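Local coordinates for protein iron Super-Oxide Dismutase (Plasmodium knowlesi, PDB 2AWP) that probably converts superoxide radicals into oxygen and hydrogen peroxide at an iron centre, protecting the cell from oxidative damage, at residues 13-18 / 76-81; 113-118 / 174-179; 127-130 / 134-137. All blocks are in the same frame, centred on the assembly; numbering follows the deposited sequence.

Contact 1: 13-18 / 76-81; sequences NALSPH and FYWDSM
L15 reaches across to M81 with one branch of its isopropyl end. Its CD1 lies 3.7 Å from the terminal methyl CE of M81 and 4.0 Å from M81 SD, and the two side chains meet at about a right angle. In L15, CG stands beside the backbone N and the chain then runs straight (chi2 178°), carrying CD1 out of the turn to M81, just past the end of helix 62-79. M81 is extended through its second torsion but folds at the thioether (chi3 -67°). That bend lays CE over one face of the Y77 ring, 3.6 Å above its plane and offset toward the rim, so a single methyl is shared between an aromatic face and L15 CD1. The third wall is W78. L15 CD1 comes to its ring at the edge, near the plane, with W78 CZ3 the closest atom at 4.5 Å, while one face of the indole is met by Y77 CD2. W78 is held in place by the bond from its NE1 to H32 ND1, and its ring meets H27, probably an iron ligand, edge-to-face.

No hydrogen bond crosses between the two segments. A type I turn from N13 to S16 presents L15. At the end of the helix, S80 OG gives a 2.7 Å hydrogen bond to F76 O from 31° off the carbonyl plane; the same hydroxyl also pairs with T156 N. The contact thus joins the loop before helix 21-43 to the last turn of helix 62-79 and the residues just beyond it, inside the alpha-hairpin domain. L24 of helix 21-43 touches both L15 and W78, and S80 touches L155 of strand 151-158 and F187 of helix 185-196.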
loop_
_atom_site.group_PDB
_atom_site.type_symbol
_atom_site.label_atom_id
_atom_site.label_comp_id
_atom_site.label_asym_id
_atom_site.label_seq_id
_atom_site.Cartn_x
_atom_site.Cartn_y
_atom_site.Cartn_z
ATOM N N ASN A 13 18.490 -13.155 9.398
ATOM C CA ASN A 13 18.975 -12.050 10.218
ATOM C C ASN A 13 20.142 -11.293 9.549
ATOM O O ASN A 13 20.750 -10.455 10.183
ATOM C CB ASN A 13 19.426 -12.551 11.618
ATOM C CG ASN A 13 20.656 -13.416 11.543
ATOM O OD1 ASN A 13 21.100 -13.758 10.457
ATOM N ND2 ASN A 13 21.184 -13.820 12.688
ATOM N N ALA A 14 20.477 -11.610 8.300
ATOM C CA ALA A 14 21.715 -11.098 7.686
ATOM C C ALA A 14 21.638 -9.616 7.358
ATOM O O ALA A 14 22.680 -8.973 7.143
ATOM C CB ALA A 14 22.088 -11.906 6.414
ATOM N N LEU A 15 20.419 -9.063 7.313
ATOM C CA LEU A 15 20.253 -7.643 6.984
ATOM C C LEU A 15 20.051 -6.785 8.226
ATOM O O LEU A 15 19.839 -5.597 8.135
ATOM C CB LEU A 15 19.136 -7.404 5.948
ATOM C CG LEU A 15 19.139 -8.366 4.752
ATOM C CD1 LEU A 15 17.948 -8.082 3.804
ATOM C CD2 LEU A 15 20.453 -8.310 3.968
ATOM N N SER A 16 20.180 -7.394 9.395
ATOM C CA SER A 16 19.945 -6.711 10.655
ATOM C C SER A 16 21.172 -5.808 10.944
ATOM O O SER A 16 22.255 -6.105 10.476
ATOM C CB SER A 16 19.754 -7.770 11.743
ATOM O OG SER A 16 19.384 -7.153 12.960
ATOM N N PRO A 17 20.993 -4.679 11.660
ATOM C CA PRO A 17 19.719 -4.144 12.171
ATOM C C PRO A 17 18.955 -3.243 11.162
ATOM O O PRO A 17 17.936 -2.614 11.532
ATOM C CB PRO A 17 20.179 -3.335 13.379
ATOM C CG PRO A 17 21.472 -2.687 12.821
ATOM C CD PRO A 17 22.128 -3.802 12.030
ATOM N N HIS A 18 19.449 -3.163 9.921
ATOM C CA HIS A 18 18.862 -2.286 8.889
ATOM C C HIS A 18 17.428 -2.670 8.543
ATOM O O HIS A 18 16.541 -1.812 8.461
ATOM C CB HIS A 18 19.788 -2.251 7.668
ATOM C CG HIS A 18 21.223 -2.040 8.044
ATOM N ND1 HIS A 18 21.637 -0.932 8.752
ATOM C CD2 HIS A 18 22.317 -2.835 7.915
ATOM C CE1 HIS A 18 22.933 -1.028 9.004
ATOM N NE2 HIS A 18 23.368 -2.173 8.508
ATOM N N PHE A 76 13.972 -10.083 -6.884
ATOM C CA PHE A 76 14.874 -9.014 -7.320
ATOM C C PHE A 76 15.249 -8.085 -6.153
ATOM O O PHE A 76 16.377 -7.629 -6.059
ATOM C CB PHE A 76 14.227 -8.239 -8.484
ATOM C CG PHE A 76 15.226 -7.488 -9.358
ATOM C CD1 PHE A 76 15.946 -8.161 -10.343
ATOM C CD2 PHE A 76 15.435 -6.126 -9.191
ATOM C CE1 PHE A 76 16.850 -7.494 -11.160
ATOM C CE2 PHE A 76 16.338 -5.443 -10.002
ATOM C CZ PHE A 76 17.057 -6.130 -10.989
ATOM N N TYR A 77 14.293 -7.813 -5.268
ATOM C CA TYR A 77 14.509 -7.051 -4.052
ATOM C C TYR A 77 15.496 -7.728 -3.083
ATOM O O TYR A 77 16.446 -7.093 -2.621
ATOM C CB TYR A 77 13.160 -6.799 -3.382
ATOM C CG TYR A 77 13.173 -6.134 -2.015
ATOM C CD1 TYR A 77 13.624 -4.818 -1.853
ATOM C CD2 TYR A 77 12.690 -6.816 -0.888
ATOM C CE1 TYR A 77 13.621 -4.204 -0.595
ATOM C CE2 TYR A 77 12.674 -6.213 0.380
ATOM C CZ TYR A 77 13.125 -4.897 0.517
ATOM O OH TYR A 77 13.102 -4.271 1.758
ATOM N N TRP A 78 15.282 -9.008 -2.804
ATOM C CA TRP A 78 16.175 -9.755 -1.905
ATOM C C TRP A 78 17.607 -9.807 -2.463
ATOM O O TRP A 78 18.561 -9.593 -1.717
ATOM C CB TRP A 78 15.630 -11.185 -1.649
ATOM C CG TRP A 78 14.267 -11.179 -0.977
ATOM C CD1 TRP A 78 13.150 -11.820 -1.391
ATOM C CD2 TRP A 78 13.899 -10.457 0.206
ATOM N NE1 TRP A 78 12.096 -11.546 -0.544
ATOM C CE2 TRP A 78 12.537 -10.711 0.445
ATOM C CE3 TRP A 78 14.597 -9.610 1.087
ATOM C CZ2 TRP A 78 11.847 -10.145 1.531
ATOM C CZ3 TRP A 78 13.923 -9.067 2.177
ATOM C CH2 TRP A 78 12.558 -9.326 2.379
ATOM N N ASP A 79 17.721 -10.110 -3.763
ATOM C CA ASP A 79 19.003 -10.167 -4.483
ATOM C C ASP A 79 19.699 -8.819 -4.625
ATOM O O ASP A 79 20.942 -8.756 -4.774
ATOM C CB ASP A 79 18.827 -10.846 -5.847
ATOM C CG ASP A 79 18.350 -12.269 -5.716
ATOM O OD1 ASP A 79 18.224 -12.757 -4.559
ATOM O OD2 ASP A 79 18.083 -12.895 -6.774
ATOM N N SER A 80 18.908 -7.744 -4.543
ATOM C CA SER A 80 19.435 -6.368 -4.537
ATOM C C SER A 80 20.086 -5.956 -3.221
ATOM O O SER A 80 20.608 -4.834 -3.105
ATOM C CB SER A 80 18.314 -5.351 -4.849
ATOM O OG SER A 80 17.917 -5.430 -6.208
ATOM N N MET A 81 20.038 -6.843 -2.226
ATOM C CA MET A 81 20.606 -6.581 -0.907
ATOM C C MET A 81 21.524 -7.706 -0.483
ATOM O O MET A 81 21.576 -8.725 -1.137
ATOM C CB MET A 81 19.492 -6.457 0.145
ATOM C CG MET A 81 18.633 -5.245 -0.069
ATOM S SD MET A 81 17.374 -5.084 1.188
ATOM C CE MET A 81 16.327 -6.503 0.836
#

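Contact 2: 113-118 / 174-179; sequences NVLCGH and SYVKAW
Two helices of the C-terminal domain pack here, the end of 104-117 against 172-179, with V176 wedged against L115 and C116. Between the two segments the nearest CA atoms are those of L115 and V176, 7.1 Å apart, and no hydrogen bond crosses from one to the other. V176 uses both methyls. CG2 lies 3.9 Å from L115 CB, at the root of that side chain, and 4.2 Å from C116 SG, so it meets two successive residues of the facing helix. CG1, anti to the backbone N of V176 (chi1 170°), reaches the far end of the leucine and meets L115 CD1 at 4.0 Å. The valine therefore touches L115 at two levels, root and tip, and the two side chains cross obliquely. On the leucine, CG stands beside the backbone N and anti to the carbonyl carbon (chi1 -70°); this leaves CB bare to one valine methyl while the branch beyond CG carries CD1 to the other. C116 takes the more open border of the patch, its sulfur alongside the methyl.

In the iron and manganese superoxide dismutases this domain mixes helices with a three-stranded antiparallel sheet, and the contact joins two of those helices next to the sheet. L115 and W179 both touch C157 of strand 151-158, just before D158, which is probably an iron ligand.

A polar tie runs beside the apolar patch. R172, at the start of the second helix, pairs through NH1 with both L115 O and H118 O, binding carbonyls at the end of helix 104-117. Within that helix, G117 N still makes its bond to N113 O, at 2.9 Å, before H118 leaves helical geometry.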
loop_
_atom_site.group_PDB
_atom_site.type_symbol
_atom_site.label_atom_id
_atom_site.label_comp_id
_atom_site.label_asym_id
_atom_site.label_seq_id
_atom_site.Cartn_x
_atom_site.Cartn_y
_atom_site.Cartn_z
ATOM N N ASN A 113 14.862 10.350 -2.606
ATOM C CA ASN A 113 13.733 11.259 -2.828
ATOM C C ASN A 113 12.544 10.557 -3.479
ATOM O O ASN A 113 11.392 10.671 -3.025
ATOM C CB ASN A 113 14.153 12.461 -3.670
ATOM C CG ASN A 113 14.968 13.480 -2.865
ATOM O OD1 ASN A 113 15.002 13.429 -1.632
ATOM N ND2 ASN A 113 15.653 14.396 -3.574
ATOM N N VAL A 114 12.832 9.812 -4.527
ATOM C CA VAL A 114 11.793 9.037 -5.194
ATOM C C VAL A 114 11.144 8.012 -4.263
ATOM O O VAL A 114 9.907 7.934 -4.188
ATOM C CB VAL A 114 12.318 8.364 -6.487
ATOM C CG1 VAL A 114 11.313 7.259 -6.978
ATOM C CG2 VAL A 114 12.520 9.438 -7.557
ATOM N N LEU A 115 11.975 7.205 -3.599
ATOM C CA LEU A 115 11.519 6.203 -2.625
ATOM C C LEU A 115 10.683 6.805 -1.499
ATOM O O LEU A 115 9.620 6.265 -1.135
ATOM C CB LEU A 115 12.733 5.436 -2.025
ATOM C CG LEU A 115 13.434 4.499 -3.017
ATOM C CD1 LEU A 115 14.766 4.063 -2.462
ATOM C CD2 LEU A 115 12.563 3.260 -3.393
ATOM N N CYS A 116 11.148 7.924 -0.939
ATOM C CA CYS A 116 10.399 8.609 0.102
ATOM C C CYS A 116 9.092 9.216 -0.379
ATOM O O CYS A 116 8.137 9.320 0.400
ATOM C CB CYS A 116 11.245 9.697 0.769
ATOM S SG CYS A 116 12.517 9.062 1.835
ATOM N N GLY A 117 9.057 9.628 -1.644
ATOM C CA GLY A 117 7.916 10.356 -2.167
ATOM C C GLY A 117 6.799 9.469 -2.697
ATOM O O GLY A 117 5.714 9.956 -2.949
ATOM N N HIS A 118 7.022 8.169 -2.868
ATOM C CA HIS A 118 5.979 7.352 -3.522
ATOM C C HIS A 118 4.717 7.207 -2.668
ATOM O O HIS A 118 4.812 6.777 -1.528
ATOM C CB HIS A 118 6.478 5.959 -3.926
ATOM C CG HIS A 118 5.518 5.244 -4.830
ATOM N ND1 HIS A 118 5.482 5.459 -6.187
ATOM C CD2 HIS A 118 4.527 4.355 -4.564
ATOM C CE1 HIS A 118 4.521 4.728 -6.728
ATOM N NE2 HIS A 118 3.926 4.049 -5.762
ATOM N N SER A 174 13.707 6.727 7.296
ATOM C CA SER A 174 14.711 5.996 8.065
ATOM C C SER A 174 14.962 4.626 7.491
ATOM O O SER A 174 16.094 4.166 7.477
ATOM C CB SER A 174 14.359 5.897 9.545
ATOM O OG SER A 174 14.535 7.181 10.107
ATOM N N TYR A 175 13.912 3.980 6.999
ATOM C CA TYR A 175 14.086 2.717 6.294
ATOM C C TYR A 175 14.947 2.878 5.038
ATOM O O TYR A 175 15.788 2.038 4.763
ATOM C CB TYR A 175 12.734 2.142 5.909
ATOM C CG TYR A 175 12.728 1.131 4.757
ATOM C CD1 TYR A 175 13.223 -0.172 4.929
ATOM C CD2 TYR A 175 12.151 1.469 3.523
ATOM C CE1 TYR A 175 13.180 -1.101 3.866
ATOM C CE2 TYR A 175 12.112 0.568 2.471
ATOM C CZ TYR A 175 12.620 -0.723 2.649
ATOM O OH TYR A 175 12.538 -1.617 1.608
ATOM N N VAL A 176 14.664 3.924 4.260
ATOM C CA VAL A 176 15.402 4.208 3.005
ATOM C C VAL A 176 16.882 4.467 3.322
ATOM O O VAL A 176 17.773 3.917 2.666
ATOM C CB VAL A 176 14.733 5.373 2.214
ATOM C CG1 VAL A 176 15.613 5.875 1.023
ATOM C CG2 VAL A 176 13.367 4.928 1.744
ATOM N N LYS A 177 17.139 5.240 4.370
ATOM C CA LYS A 177 18.504 5.538 4.791
ATOM C C LYS A 177 19.265 4.264 5.205
ATOM O O LYS A 177 20.418 4.066 4.814
ATOM C CB LYS A 177 18.469 6.568 5.934
ATOM C CG LYS A 177 19.781 7.288 6.187
ATOM C CD LYS A 177 19.536 8.655 6.872
ATOM C CE LYS A 177 19.417 9.783 5.860
ATOM N NZ LYS A 177 20.743 10.298 5.324
ATOM N N ALA A 178 18.617 3.402 5.987
ATOM C CA ALA A 178 19.209 2.145 6.428
ATOM C C ALA A 178 19.509 1.164 5.261
ATOM O O ALA A 178 20.473 0.370 5.295
ATOM C CB ALA A 178 18.298 1.492 7.481
ATOM N N TRP A 179 18.664 1.236 4.239
ATOM C CA TRP A 179 18.733 0.373 3.062
ATOM C C TRP A 179 20.050 0.563 2.283
ATOM O O TRP A 179 20.567 -0.402 1.708
ATOM C CB TRP A 179 17.531 0.653 2.167
ATOM C CG TRP A 179 17.500 -0.201 0.925
ATOM C CD1 TRP A 179 16.990 -1.471 0.813
ATOM C CD2 TRP A 179 17.988 0.157 -0.373
ATOM N NE1 TRP A 179 17.131 -1.925 -0.481
ATOM C CE2 TRP A 179 17.735 -0.942 -1.230
ATOM C CE3 TRP A 179 18.613 1.304 -0.900
ATOM C CZ2 TRP A 179 18.084 -0.933 -2.587
ATOM C CZ3 TRP A 179 18.953 1.309 -2.249
ATOM C CH2 TRP A 179 18.702 0.185 -3.073
#

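Contact 3: 127-130 / 134-137; sequences VLNN and LVIL
V127 and V135 form the hydrogen-bonded pair of this antiparallel contact. Each N-H goes to the other's carbonyl at 2.9 Å (V127 N to V135 O, V135 N to V127 O), nearly straight. V127 O also receives a CA-H...O contact from L134 CA.

The N129 side chain runs across the end of the strand pair. Its CB rests 4.0 Å from V135 CG2, and CG sits between the backbone N and the carbonyl carbon (chi1 78°), which brings the amide alongside V135. Of its two tips, ND2 lies 3.5 Å from V135 CG1, and OD1 turns into the loop, where it pairs with N131 N, as in an Asx turn, and with K133 N.

V135 CG2 also packs on V127 CG2 at 3.6 Å, and L137 CD1 adds to that group from 3.8 Å off V127 CG2. On the other face of the sheet, L128 CD1 meets L134 CD2 at 4.1 Å, where K96 of helix 92-101 touches both side chains. The short segments 127-129 and 134-137 run at 116° to each other, well off antiparallel. The arrangement is that of a beta hairpin, 122-129 with 134-140, with an asparagine holding its loop, in the three-stranded sheet of the C-terminal domain.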
loop_
_atom_site.group_PDB
_atom_site.type_symbol
_atom_site.label_atom_id
_atom_site.label_comp_id
_atom_site.label_asym_id
_atom_site.label_seq_id
_atom_site.Cartn_x
_atom_site.Cartn_y
_atom_site.Cartn_z
ATOM N N VAL A 127 17.207 1.536 -13.304
ATOM C CA VAL A 127 17.018 0.799 -14.563
ATOM C C VAL A 127 17.977 1.313 -15.635
ATOM O O VAL A 127 18.370 2.475 -15.612
ATOM C CB VAL A 127 15.540 0.816 -15.122
ATOM C CG1 VAL A 127 14.469 0.761 -13.998
ATOM C CG2 VAL A 127 15.290 1.992 -16.026
ATOM N N LEU A 128 18.375 0.421 -16.537
ATOM C CA LEU A 128 19.000 0.858 -17.770
ATOM C C LEU A 128 17.870 1.075 -18.762
ATOM O O LEU A 128 17.220 0.136 -19.178
ATOM C CB LEU A 128 19.989 -0.184 -18.297
ATOM C CG LEU A 128 20.867 0.260 -19.477
ATOM C CD1 LEU A 128 21.954 1.255 -19.012
ATOM C CD2 LEU A 128 21.478 -0.973 -20.231
ATOM N N ASN A 129 17.662 2.330 -19.143
ATOM C CA ASN A 129 16.561 2.657 -20.037
ATOM C C ASN A 129 16.812 2.217 -21.493
ATOM O O ASN A 129 17.863 1.651 -21.831
ATOM C CB ASN A 129 16.141 4.132 -19.876
ATOM C CG ASN A 129 17.073 5.123 -20.588
ATOM O OD1 ASN A 129 17.951 4.749 -21.374
ATOM N ND2 ASN A 129 16.900 6.404 -20.279
ATOM N N ASN A 130 15.827 2.450 -22.347
ATOM C CA ASN A 130 15.900 1.976 -23.735
ATOM C C ASN A 130 16.859 2.835 -24.601
ATOM O O ASN A 130 17.023 2.578 -25.802
ATOM C CB ASN A 130 14.493 1.874 -24.321
ATOM C CG ASN A 130 13.603 0.920 -23.526
ATOM O OD1 ASN A 130 14.056 -0.144 -23.075
ATOM N ND2 ASN A 130 12.333 1.303 -23.347
ATOM N N LEU A 134 21.320 4.878 -17.364
ATOM C CA LEU A 134 20.727 4.619 -16.035
ATOM C C LEU A 134 19.771 5.729 -15.641
ATOM O O LEU A 134 20.106 6.903 -15.677
ATOM C CB LEU A 134 21.790 4.476 -14.929
ATOM C CG LEU A 134 22.712 3.255 -14.956
ATOM C CD1 LEU A 134 23.676 3.289 -13.745
ATOM C CD2 LEU A 134 21.938 1.955 -15.003
ATOM N N VAL A 135 18.571 5.343 -15.234
ATOM C CA VAL A 135 17.641 6.297 -14.686
ATOM C C VAL A 135 16.945 5.692 -13.451
ATOM O O VAL A 135 17.009 4.474 -13.211
ATOM C CB VAL A 135 16.610 6.755 -15.750
ATOM C CG1 VAL A 135 17.328 7.441 -16.986
ATOM C CG2 VAL A 135 15.698 5.599 -16.183
ATOM N N ILE A 136 16.259 6.542 -12.704
ATOM C CA ILE A 136 15.444 6.120 -11.580
ATOM C C ILE A 136 13.983 6.156 -12.008
ATOM O O ILE A 136 13.534 7.136 -12.588
ATOM C CB ILE A 136 15.622 7.059 -10.350
ATOM C CG1 ILE A 136 17.030 6.967 -9.788
ATOM C CG2 ILE A 136 14.609 6.725 -9.267
ATOM C CD1 ILE A 136 17.414 8.216 -8.951
ATOM N N LEU A 137 13.260 5.079 -11.718
ATOM C CA LEU A 137 11.841 4.979 -12.018
ATOM C C LEU A 137 11.117 4.507 -10.768
ATOM O O LEU A 137 11.723 3.910 -9.885
ATOM C CB LEU A 137 11.585 3.944 -13.142
ATOM C CG LEU A 137 12.133 4.219 -14.561
ATOM C CD1 LEU A 137 11.733 3.065 -15.492
ATOM C CD2 LEU A 137 11.651 5.572 -15.127
#

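In the fold
Contact 1 lies in the alpha-hairpin domain, contact 2 in the C-terminal domain, and where they touch the two meet; their centres are 15 Å apart. Y77 OH and Y175 OH, 2.7 Å apart, probably share a hydrogen bond, and M81 SD packs 3.6 Å from W179 NE1. Contact 3 is nested in the loop closed by contact 2; V114 CG2 touches I136 CG2 at 3.8 Å, though the centres are 18 Å apart. Contacts 1 and 3 lie on opposite sides of the chain's centre. The probable iron site is next to contact 1, the W78 side chain being about 4 Å from those of H27 and H74, and farther from contact 2, with L115 about 7 Å from D158 between side chains. Contact 3 lies away from it.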